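Local coordinates for periplasmic binding protein/LacI transcriptional regulator (Burkholderia multivorans, PDB 4YLE) that probably serves as the solute-binding component of an ABC transporter, capturing a small sugar-like solute in the periplasm for import, at residues K32-L42 with Q64-E75; I119-L127 with V139-R147. All coordinates share one frame; numbering follows the deposited sequence.

How the contacts relate
Both contacts pair parallel strands of one sheet in the same lobe of the protein, with strand 95-98 lying between the two pairs: contact 1 joins edge strand 66-72 to strand 34-39, and contact 2 joins strands 119-123 and 141-144 further in. Their centres are about 15 Å apart. They meet where the strands end: Lys40 NZ of contact 1 makes a 2.5 Å salt bridge with Asp124 OD2 of contact 2, and nearby Leu37 CD1 packs on Ile123 CD1 at 4.0 Å. Both charged side chains come within about 3 Å, nearest atoms, of a bound unidentified ligand, and Asp124 OD1 is hydrogen-bonded to it. The two strand ends thus border one site, probably the solute-binding cleft.

Contact 1: residues K32-L42 with Q64-E75; sequences KPKVALVMKSL and QFDLITNGIKDE
Gly71 is the hollow into which Leu42 fits: the leucine's branched end lies against the bare backbone, with CG and CD2 both 3.7 Å from Gly71 CA. A beta bulge sits here, slipping the register by one residue between Val38 and Ser41, so that Ile72 N bonds to Lys40 O rather than to Met39 O. Ile72 turns CG1 between its own N and carbonyl carbon (chi1 50°), pressing it to 3.4 Å from Lys40 C. Beyond, Ser41 CB butts against the carboxylate of Glu75, 3.3 Å from CD, while Asn44 holds that carboxylate from outside the pair. Along the regular part, Leu67 CD1 reaches Leu37 CB at 4.1 Å, and the methyl CE of Met39, a selenomethionine, lies 4.0 Å from Thr69 CB. At the other end Val35 CG2 meets the Phe65 ring obliquely at CD2. Lys32 crosses Asp66 at about a right angle, its NZ 3.0 Å from OD1 in a salt bridge and also bonded to Ala62 O. Helix 45-60 connects the strands, making this the beta-alpha-beta unit that opens a periplasmic-binding-protein lobe, its bulged end leading to the site of the bound unidentified ligand.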
loop_
_atom_site.group_PDB
_atom_site.type_symbol
_atom_site.label_atom_id
_atom_site.label_comp_id
_atom_site.label_asym_id
_atom_site.label_seq_id
_atom_site.Cartn_x
_atom_site.Cartn_y
_atom_site.Cartn_z
ATOM N N LYS A 32 -25.914 -7.317 15.228
ATOM C CA LYS A 32 -24.665 -6.629 14.872
ATOM C C LYS A 32 -24.420 -6.623 13.364
ATOM O O LYS A 32 -24.590 -7.653 12.720
ATOM C CB LYS A 32 -23.435 -7.305 15.499
ATOM C CG LYS A 32 -23.380 -7.529 16.985
ATOM C CD LYS A 32 -21.993 -8.118 17.296
ATOM C CE LYS A 32 -22.008 -9.101 18.447
ATOM N NZ LYS A 32 -20.762 -9.921 18.445
ATOM N N PRO A 33 -23.960 -5.493 12.800
ATOM C CA PRO A 33 -23.494 -5.582 11.413
ATOM C C PRO A 33 -22.292 -6.507 11.295
ATOM O O PRO A 33 -21.454 -6.561 12.219
ATOM C CB PRO A 33 -23.088 -4.141 11.067
ATOM C CG PRO A 33 -23.518 -3.292 12.211
ATOM C CD PRO A 33 -23.675 -4.179 13.391
ATOM N N LYS A 34 -22.185 -7.187 10.157
ATOM C CA LYS A 34 -21.028 -8.030 9.861
ATOM C C LYS A 34 -20.195 -7.339 8.780
ATOM O O LYS A 34 -20.692 -7.026 7.704
ATOM C CB LYS A 34 -21.460 -9.425 9.415
ATOM C CG LYS A 34 -20.360 -10.493 9.498
ATOM C CD LYS A 34 -20.930 -11.917 9.695
ATOM C CE LYS A 34 -20.992 -12.736 8.394
ATOM N NZ LYS A 34 -20.818 -14.208 8.628
ATOM N N VAL A 35 -18.933 -7.088 9.097
ATOM C CA VAL A 35 -18.036 -6.338 8.207
ATOM C C VAL A 35 -16.915 -7.242 7.730
ATOM O O VAL A 35 -16.283 -7.917 8.537
ATOM C CB VAL A 35 -17.411 -5.114 8.923
ATOM C CG1 VAL A 35 -16.518 -4.337 7.985
ATOM C CG2 VAL A 35 -18.502 -4.191 9.477
ATOM N N ALA A 36 -16.652 -7.216 6.423
ATOM C CA ALA A 36 -15.556 -7.966 5.825
ATOM C C ALA A 36 -14.418 -7.021 5.520
ATOM O O ALA A 36 -14.641 -5.982 4.897
ATOM C CB ALA A 36 -16.008 -8.664 4.544
ATOM N N LEU A 37 -13.215 -7.397 5.957
ATOM C CA LEU A 37 -11.955 -6.657 5.634
ATOM C C LEU A 37 -11.173 -7.502 4.665
ATOM O O LEU A 37 -10.720 -8.586 5.026
ATOM C CB LEU A 37 -11.118 -6.398 6.881
ATOM C CG LEU A 37 -9.764 -5.712 6.636
ATOM C CD1 LEU A 37 -9.934 -4.326 6.055
ATOM C CD2 LEU A 37 -8.991 -5.618 7.931
ATOM N N VAL A 38 -11.015 -7.002 3.436
ATOM C CA VAL A 38 -10.385 -7.771 2.357
ATOM C C VAL A 38 -9.075 -7.105 1.982
ATOM O O VAL A 38 -9.067 -5.989 1.503
ATOM C CB VAL A 38 -11.331 -7.866 1.153
ATOM C CG1 VAL A 38 -10.645 -8.540 -0.073
ATOM C CG2 VAL A 38 -12.591 -8.636 1.565
HETATM N N MSE A 39 -7.974 -7.808 2.239
HETATM C CA MSE A 39 -6.639 -7.244 2.153
HETATM C C MSE A 39 -5.871 -7.855 1.000
HETATM O O MSE A 39 -6.396 -8.649 0.259
HETATM C CB MSE A 39 -5.905 -7.479 3.463
HETATM C CG MSE A 39 -6.608 -6.786 4.615
HETATM SE SE MSE A 39 -5.742 -7.142 6.337
HETATM C CE MSE A 39 -6.471 -8.950 6.569
ATOM N N LYS A 40 -4.622 -7.454 0.858
ATOM C CA LYS A 40 -3.769 -8.057 -0.150
ATOM C C LYS A 40 -2.932 -9.118 0.538
ATOM O O LYS A 40 -3.459 -9.971 1.252
ATOM C CB LYS A 40 -2.925 -6.994 -0.849
ATOM C CG LYS A 40 -3.741 -6.020 -1.714
ATOM C CD LYS A 40 -2.912 -4.788 -2.219
ATOM C CE LYS A 40 -3.213 -3.535 -1.366
ATOM N NZ LYS A 40 -2.072 -2.558 -1.305
ATOM N N SER A 41 -1.631 -9.082 0.332
ATOM C CA SER A 41 -0.822 -10.231 0.674
ATOM C C SER A 41 -0.617 -10.482 2.139
ATOM O O SER A 41 -0.072 -9.651 2.878
ATOM C CB SER A 41 0.551 -10.093 0.037
ATOM O OG SER A 41 1.348 -11.163 0.477
ATOM N N LEU A 42 -0.996 -11.686 2.535
ATOM C CA LEU A 42 -0.808 -12.154 3.888
ATOM C C LEU A 42 0.658 -12.415 4.219
ATOM O O LEU A 42 1.027 -12.536 5.382
ATOM C CB LEU A 42 -1.634 -13.432 4.079
ATOM C CG LEU A 42 -3.130 -13.138 3.969
ATOM C CD1 LEU A 42 -3.932 -14.440 4.094
ATOM C CD2 LEU A 42 -3.584 -12.083 5.011
ATOM N N GLN A 64 -20.556 -4.219 18.934
ATOM C CA GLN A 64 -20.920 -3.247 17.894
ATOM C C GLN A 64 -20.947 -3.848 16.499
ATOM O O GLN A 64 -21.733 -3.435 15.663
ATOM C CB GLN A 64 -19.949 -2.071 17.837
ATOM C CG GLN A 64 -20.037 -1.045 18.942
ATOM C CD GLN A 64 -19.043 0.106 18.715
ATOM O OE1 GLN A 64 -18.605 0.359 17.577
ATOM N NE2 GLN A 64 -18.678 0.799 19.801
ATOM N N PHE A 65 -20.048 -4.787 16.242
ATOM C CA PHE A 65 -19.960 -5.419 14.929
ATOM C C PHE A 65 -19.180 -6.725 15.001
ATOM O O PHE A 65 -18.448 -6.960 15.951
ATOM C CB PHE A 65 -19.334 -4.462 13.892
ATOM C CG PHE A 65 -17.825 -4.247 14.042
ATOM C CD1 PHE A 65 -17.331 -3.407 15.025
ATOM C CD2 PHE A 65 -16.926 -4.843 13.175
ATOM C CE1 PHE A 65 -15.957 -3.187 15.162
ATOM C CE2 PHE A 65 -15.542 -4.617 13.308
ATOM C CZ PHE A 65 -15.070 -3.788 14.300
ATOM N N ASP A 66 -19.399 -7.586 14.006
ATOM C CA ASP A 66 -18.575 -8.774 13.786
ATOM C C ASP A 66 -17.655 -8.489 12.606
ATOM O O ASP A 66 -17.996 -7.696 11.748
ATOM C CB ASP A 66 -19.422 -10.007 13.488
ATOM C CG ASP A 66 -20.163 -10.501 14.696
ATOM O OD1 ASP A 66 -19.540 -10.538 15.781
ATOM O OD2 ASP A 66 -21.366 -10.829 14.564
ATOM N N LEU A 67 -16.506 -9.148 12.569
ATOM C CA LEU A 67 -15.451 -8.833 11.587
ATOM C C LEU A 67 -14.972 -10.104 10.934
ATOM O O LEU A 67 -14.640 -11.054 11.633
ATOM C CB LEU A 67 -14.264 -8.128 12.258
ATOM C CG LEU A 67 -13.047 -7.877 11.362
ATOM C CD1 LEU A 67 -13.380 -6.843 10.317
ATOM C CD2 LEU A 67 -11.791 -7.466 12.164
ATOM N N ILE A 68 -14.935 -10.127 9.602
ATOM C CA ILE A 68 -14.349 -11.255 8.859
ATOM C C ILE A 68 -13.162 -10.717 8.091
ATOM O O ILE A 68 -13.358 -9.813 7.301
ATOM C CB ILE A 68 -15.352 -11.881 7.854
ATOM C CG1 ILE A 68 -16.660 -12.228 8.558
ATOM C CG2 ILE A 68 -14.738 -13.110 7.132
ATOM C CD1 ILE A 68 -16.511 -13.180 9.725
ATOM N N THR A 69 -11.959 -11.253 8.322
ATOM C CA THR A 69 -10.753 -10.745 7.640
ATOM C C THR A 69 -10.267 -11.778 6.637
ATOM O O THR A 69 -10.394 -12.983 6.849
ATOM C CB THR A 69 -9.598 -10.402 8.625
ATOM O OG1 THR A 69 -9.095 -11.596 9.228
ATOM C CG2 THR A 69 -10.065 -9.483 9.700
ATOM N N ASN A 70 -9.753 -11.305 5.507
ATOM C CA ASN A 70 -9.211 -12.199 4.491
ATOM C C ASN A 70 -8.148 -11.480 3.716
ATOM O O ASN A 70 -8.224 -10.274 3.537
ATOM C CB ASN A 70 -10.268 -12.675 3.504
ATOM C CG ASN A 70 -11.170 -13.753 4.075
ATOM O OD1 ASN A 70 -12.366 -13.538 4.290
ATOM N ND2 ASN A 70 -10.602 -14.930 4.309
ATOM N N GLY A 71 -7.195 -12.254 3.215
ATOM C CA GLY A 71 -6.124 -11.731 2.386
ATOM C C GLY A 71 -5.849 -12.746 1.305
ATOM O O GLY A 71 -6.525 -13.786 1.238
ATOM N N ILE A 72 -4.863 -12.445 0.467
ATOM C CA ILE A 72 -4.507 -13.292 -0.649
ATOM C C ILE A 72 -3.063 -13.769 -0.471
ATOM O O ILE A 72 -2.327 -13.261 0.391
ATOM C CB ILE A 72 -4.702 -12.564 -1.984
ATOM C CG1 ILE A 72 -4.029 -11.186 -1.973
ATOM C CG2 ILE A 72 -6.194 -12.406 -2.249
ATOM C CD1 ILE A 72 -4.155 -10.424 -3.260
ATOM N N LYS A 73 -2.667 -14.726 -1.296
ATOM C CA LYS A 73 -1.448 -15.487 -1.058
ATOM C C LYS A 73 -0.199 -14.760 -1.495
ATOM O O LYS A 73 0.896 -15.169 -1.116
ATOM C CB LYS A 73 -1.512 -16.827 -1.774
ATOM C CG LYS A 73 -1.432 -16.693 -3.284
ATOM C CD LYS A 73 -1.416 -18.068 -3.971
ATOM C CE LYS A 73 -1.811 -17.964 -5.438
ATOM N NZ LYS A 73 -1.227 -16.775 -6.148
ATOM N N ASP A 74 -0.374 -13.740 -2.339
ATOM C CA ASP A 74 0.716 -12.853 -2.751
ATOM C C ASP A 74 0.132 -11.515 -3.238
ATOM O O ASP A 74 -1.075 -11.312 -3.235
ATOM C CB ASP A 74 1.608 -13.515 -3.822
ATOM C CG ASP A 74 0.846 -13.906 -5.065
ATOM O OD1 ASP A 74 0.165 -13.028 -5.624
ATOM O OD2 ASP A 74 0.935 -15.088 -5.484
ATOM N N GLU A 75 0.992 -10.582 -3.625
ATOM C CA GLU A 75 0.540 -9.223 -3.891
ATOM C C GLU A 75 -0.129 -9.060 -5.249
ATOM O O GLU A 75 -0.698 -8.011 -5.537
ATOM C CB GLU A 75 1.726 -8.259 -3.788
ATOM C CG GLU A 75 2.363 -8.236 -2.402
ATOM C CD GLU A 75 1.635 -7.347 -1.427
ATOM O OE1 GLU A 75 0.470 -6.977 -1.700
ATOM O OE2 GLU A 75 2.234 -7.017 -0.382
HETATM O O HOH W 1 -23.185 -10.054 12.687
#

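Contact 2: residues I119-L127 with V139-R147; sequences IVVNIDNRL and VPFVGPDNR
Phe141 and Arg126 lie against each other. CB of Arg126 sits over one ring face, 4.0 Å from the centroid and 16° off the ring normal. The chain then crosses the phenylalanine side chain at about a right angle and bends at chi3, so that Phe141 CD2 lies over the centre of one guanidinium face, 3.5 Å from NH2. The guanidinium and ring planes are 35° apart, so the group leans against the ring's CD2 rim and is not stacked flat on it. Asn122 approaches the CD1 side of the same ring, its CG 3.5 Å from CD1, the amide turned steeply to the ring. Extended away from its own backbone N, this amide ties down the turn that follows its strand: OD1 accepts from Leu127 N on a lone pair, nearly straight at 176°, and ND2 donates to Asn125 O from above the carbonyl plane. A water bridges OD1 to Val139 O, while CB packs 3.6 Å from Val139 CG1. At the ring's edge, near its plane, lies Asp124 O, 3.6 Å from CZ. The sheet's other side is aliphatic: Val142 CB meets Ile123 CG2, and Val142 CG2 meets Val121 CG1 at 4.1 Å; Phe285 and Thr289 of helix 279-295 pack on Val142. Backbone bonds Asn122 N to Pro140 O, Val142 N to Asn122 O and the longer Asp124 N to Val142 O join the parallel strands. Helix 129-133 links them; strand 119-123 bonds onward to strand 95-98, strand 308-314 flanks strand 141-144, and the segment runs on into helix 146-160, near helix 177-193.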
loop_
_atom_site.group_PDB
_atom_site.type_symbol
_atom_site.label_atom_id
_atom_site.label_comp_id
_atom_site.label_asym_id
_atom_site.label_seq_id
_atom_site.Cartn_x
_atom_site.Cartn_y
_atom_site.Cartn_z
ATOM N N ILE A 119 -22.467 -1.952 1.806
ATOM C CA ILE A 119 -21.692 -0.726 1.837
ATOM C C ILE A 119 -20.243 -1.129 1.574
ATOM O O ILE A 119 -19.723 -2.017 2.226
ATOM C CB ILE A 119 -21.852 0.022 3.206
ATOM C CG1 ILE A 119 -23.312 0.481 3.381
ATOM C CG2 ILE A 119 -20.893 1.229 3.335
ATOM C CD1 ILE A 119 -23.797 1.464 2.310
ATOM N N VAL A 120 -19.611 -0.490 0.601
ATOM C CA VAL A 120 -18.181 -0.718 0.341
ATOM C C VAL A 120 -17.384 0.531 0.604
ATOM O O VAL A 120 -17.728 1.598 0.125
ATOM C CB VAL A 120 -17.958 -1.160 -1.107
ATOM C CG1 VAL A 120 -16.477 -1.416 -1.368
ATOM C CG2 VAL A 120 -18.828 -2.390 -1.432
ATOM N N VAL A 121 -16.294 0.368 1.358
ATOM C CA VAL A 121 -15.337 1.410 1.633
ATOM C C VAL A 121 -14.005 0.922 1.103
ATOM O O VAL A 121 -13.650 -0.225 1.297
ATOM C CB VAL A 121 -15.230 1.698 3.132
ATOM C CG1 VAL A 121 -14.221 2.779 3.406
ATOM C CG2 VAL A 121 -16.607 2.108 3.711
ATOM N N ASN A 122 -13.313 1.823 0.432
ATOM C CA ASN A 122 -12.039 1.580 -0.239
ATOM C C ASN A 122 -10.956 2.093 0.689
ATOM O O ASN A 122 -11.010 3.255 1.098
ATOM C CB ASN A 122 -12.077 2.331 -1.573
ATOM C CG ASN A 122 -10.834 2.198 -2.429
ATOM O OD1 ASN A 122 -10.768 2.874 -3.448
ATOM N ND2 ASN A 122 -9.883 1.328 -2.069
ATOM N N ILE A 123 -9.983 1.254 1.012
ATOM C CA ILE A 123 -8.803 1.738 1.719
ATOM C C ILE A 123 -7.495 1.445 0.986
ATOM O O ILE A 123 -7.490 0.642 0.070
ATOM C CB ILE A 123 -8.689 1.130 3.129
ATOM C CG1 ILE A 123 -8.371 -0.374 3.079
ATOM C CG2 ILE A 123 -10.005 1.394 3.940
ATOM C CD1 ILE A 123 -8.182 -1.034 4.483
ATOM N N ASP A 124 -6.421 2.143 1.404
ATOM C CA ASP A 124 -5.020 1.851 1.021
ATOM C C ASP A 124 -4.716 2.271 -0.414
ATOM O O ASP A 124 -4.017 3.261 -0.656
ATOM C CB ASP A 124 -4.714 0.371 1.226
ATOM C CG ASP A 124 -3.295 -0.006 0.810
ATOM O OD1 ASP A 124 -2.440 0.880 0.771
ATOM O OD2 ASP A 124 -3.037 -1.203 0.541
ATOM N N ASN A 125 -5.268 1.530 -1.363
ATOM C CA ASN A 125 -5.025 1.773 -2.766
ATOM C C ASN A 125 -6.323 2.163 -3.440
ATOM O O ASN A 125 -7.268 1.394 -3.462
ATOM C CB ASN A 125 -4.450 0.537 -3.430
ATOM C CG ASN A 125 -4.352 0.681 -4.914
ATOM O OD1 ASN A 125 -3.981 1.752 -5.436
ATOM N ND2 ASN A 125 -4.665 -0.408 -5.641
ATOM N N ARG A 126 -6.367 3.357 -3.987
ATOM C CA ARG A 126 -7.612 3.881 -4.493
ATOM C C ARG A 126 -8.011 3.228 -5.807
ATOM O O ARG A 126 -7.206 3.109 -6.724
ATOM C CB ARG A 126 -7.516 5.393 -4.661
ATOM C CG ARG A 126 -8.862 6.073 -4.795
ATOM C CD ARG A 126 -8.690 7.487 -5.287
ATOM N NE ARG A 126 -7.874 8.280 -4.371
ATOM C CZ ARG A 126 -8.352 9.200 -3.536
ATOM N NH1 ARG A 126 -9.661 9.476 -3.487
ATOM N NH2 ARG A 126 -7.506 9.856 -2.749
ATOM N N LEU A 127 -9.268 2.792 -5.870
ATOM C CA LEU A 127 -9.881 2.329 -7.102
ATOM C C LEU A 127 -9.854 3.424 -8.137
ATOM O O LEU A 127 -9.885 4.602 -7.804
ATOM C CB LEU A 127 -11.315 1.887 -6.837
ATOM C CG LEU A 127 -11.429 0.654 -5.950
ATOM C CD1 LEU A 127 -12.861 0.509 -5.468
ATOM C CD2 LEU A 127 -10.967 -0.610 -6.676
ATOM N N VAL A 139 -17.622 5.266 -4.220
ATOM C CA VAL A 139 -16.945 4.502 -3.181
ATOM C C VAL A 139 -16.067 5.441 -2.348
ATOM O O VAL A 139 -15.052 5.958 -2.851
ATOM C CB VAL A 139 -16.086 3.367 -3.781
ATOM C CG1 VAL A 139 -15.513 2.494 -2.672
ATOM C CG2 VAL A 139 -16.934 2.526 -4.736
ATOM N N PRO A 140 -16.442 5.670 -1.078
ATOM C CA PRO A 140 -15.567 6.479 -0.221
ATOM C C PRO A 140 -14.188 5.869 -0.062
ATOM O O PRO A 140 -14.067 4.648 -0.040
ATOM C CB PRO A 140 -16.309 6.489 1.125
ATOM C CG PRO A 140 -17.159 5.306 1.101
ATOM C CD PRO A 140 -17.602 5.162 -0.326
ATOM N N PHE A 141 -13.175 6.725 0.037
ATOM C CA PHE A 141 -11.792 6.288 0.191
ATOM C C PHE A 141 -11.254 6.751 1.527
ATOM O O PHE A 141 -11.491 7.899 1.932
ATOM C CB PHE A 141 -10.925 6.822 -0.966
ATOM C CG PHE A 141 -9.501 6.352 -0.885
ATOM C CD1 PHE A 141 -9.210 5.018 -1.047
ATOM C CD2 PHE A 141 -8.472 7.218 -0.584
ATOM C CE1 PHE A 141 -7.884 4.555 -0.925
ATOM C CE2 PHE A 141 -7.168 6.755 -0.482
ATOM C CZ PHE A 141 -6.893 5.439 -0.643
ATOM N N VAL A 142 -10.591 5.825 2.219
ATOM C CA VAL A 142 -9.779 6.099 3.398
ATOM C C VAL A 142 -8.357 5.637 3.135
ATOM O O VAL A 142 -8.099 4.451 2.956
ATOM C CB VAL A 142 -10.354 5.377 4.622
ATOM C CG1 VAL A 142 -9.510 5.636 5.859
ATOM C CG2 VAL A 142 -11.799 5.778 4.834
ATOM N N GLY A 143 -7.430 6.579 3.072
ATOM C CA GLY A 143 -6.038 6.239 2.943
ATOM C C GLY A 143 -5.202 7.483 2.749
ATOM O O GLY A 143 -5.707 8.627 2.788
ATOM N N PRO A 144 -3.905 7.261 2.534
ATOM C CA PRO A 144 -2.924 8.336 2.446
ATOM C C PRO A 144 -2.746 8.938 1.073
ATOM O O PRO A 144 -3.081 8.361 0.039
ATOM C CB PRO A 144 -1.645 7.643 2.863
ATOM C CG PRO A 144 -1.805 6.265 2.331
ATOM C CD PRO A 144 -3.252 5.947 2.623
ATOM N N ASP A 145 -2.130 10.111 1.091
ATOM C CA ASP A 145 -1.650 10.738 -0.120
ATOM C C ASP A 145 -0.244 10.180 -0.335
ATOM O O ASP A 145 0.715 10.593 0.341
ATOM C CB ASP A 145 -1.641 12.261 0.012
ATOM C CG ASP A 145 -1.124 12.955 -1.231
ATOM O OD1 ASP A 145 -0.228 12.393 -1.894
ATOM O OD2 ASP A 145 -1.591 14.088 -1.555
ATOM N N ASN A 146 -0.125 9.199 -1.219
ATOM C CA ASN A 146 1.136 8.506 -1.377
ATOM C C ASN A 146 2.190 9.342 -2.108
ATOM O O ASN A 146 3.353 8.994 -2.086
ATOM C CB ASN A 146 0.930 7.174 -2.109
ATOM C CG ASN A 146 0.391 6.100 -1.186
ATOM O OD1 ASN A 146 1.099 5.648 -0.286
ATOM N ND2 ASN A 146 -0.864 5.718 -1.366
ATOM N N ARG A 147 1.776 10.404 -2.789
ATOM C CA ARG A 147 2.753 11.246 -3.492
ATOM C C ARG A 147 3.464 12.097 -2.446
ATOM O O ARG A 147 4.684 12.146 -2.399
ATOM C CB ARG A 147 2.072 12.091 -4.561
ATOM C CG ARG A 147 3.020 12.860 -5.475
ATOM C CD ARG A 147 2.314 13.540 -6.647
ATOM N NE ARG A 147 3.314 14.017 -7.604
ATOM C CZ ARG A 147 3.097 14.267 -8.888
ATOM N NH1 ARG A 147 1.891 14.125 -9.424
ATOM N NH2 ARG A 147 4.111 14.682 -9.641
HETATM O O HOH W 2 -12.423 4.953 -3.967
HETATM O O HOH W 3 -1.342 3.367 0.409
HETATM O O HOH W 4 -3.885 5.894 -0.836
HETATM O O HOH W 5 -4.820 9.570 -2.086
#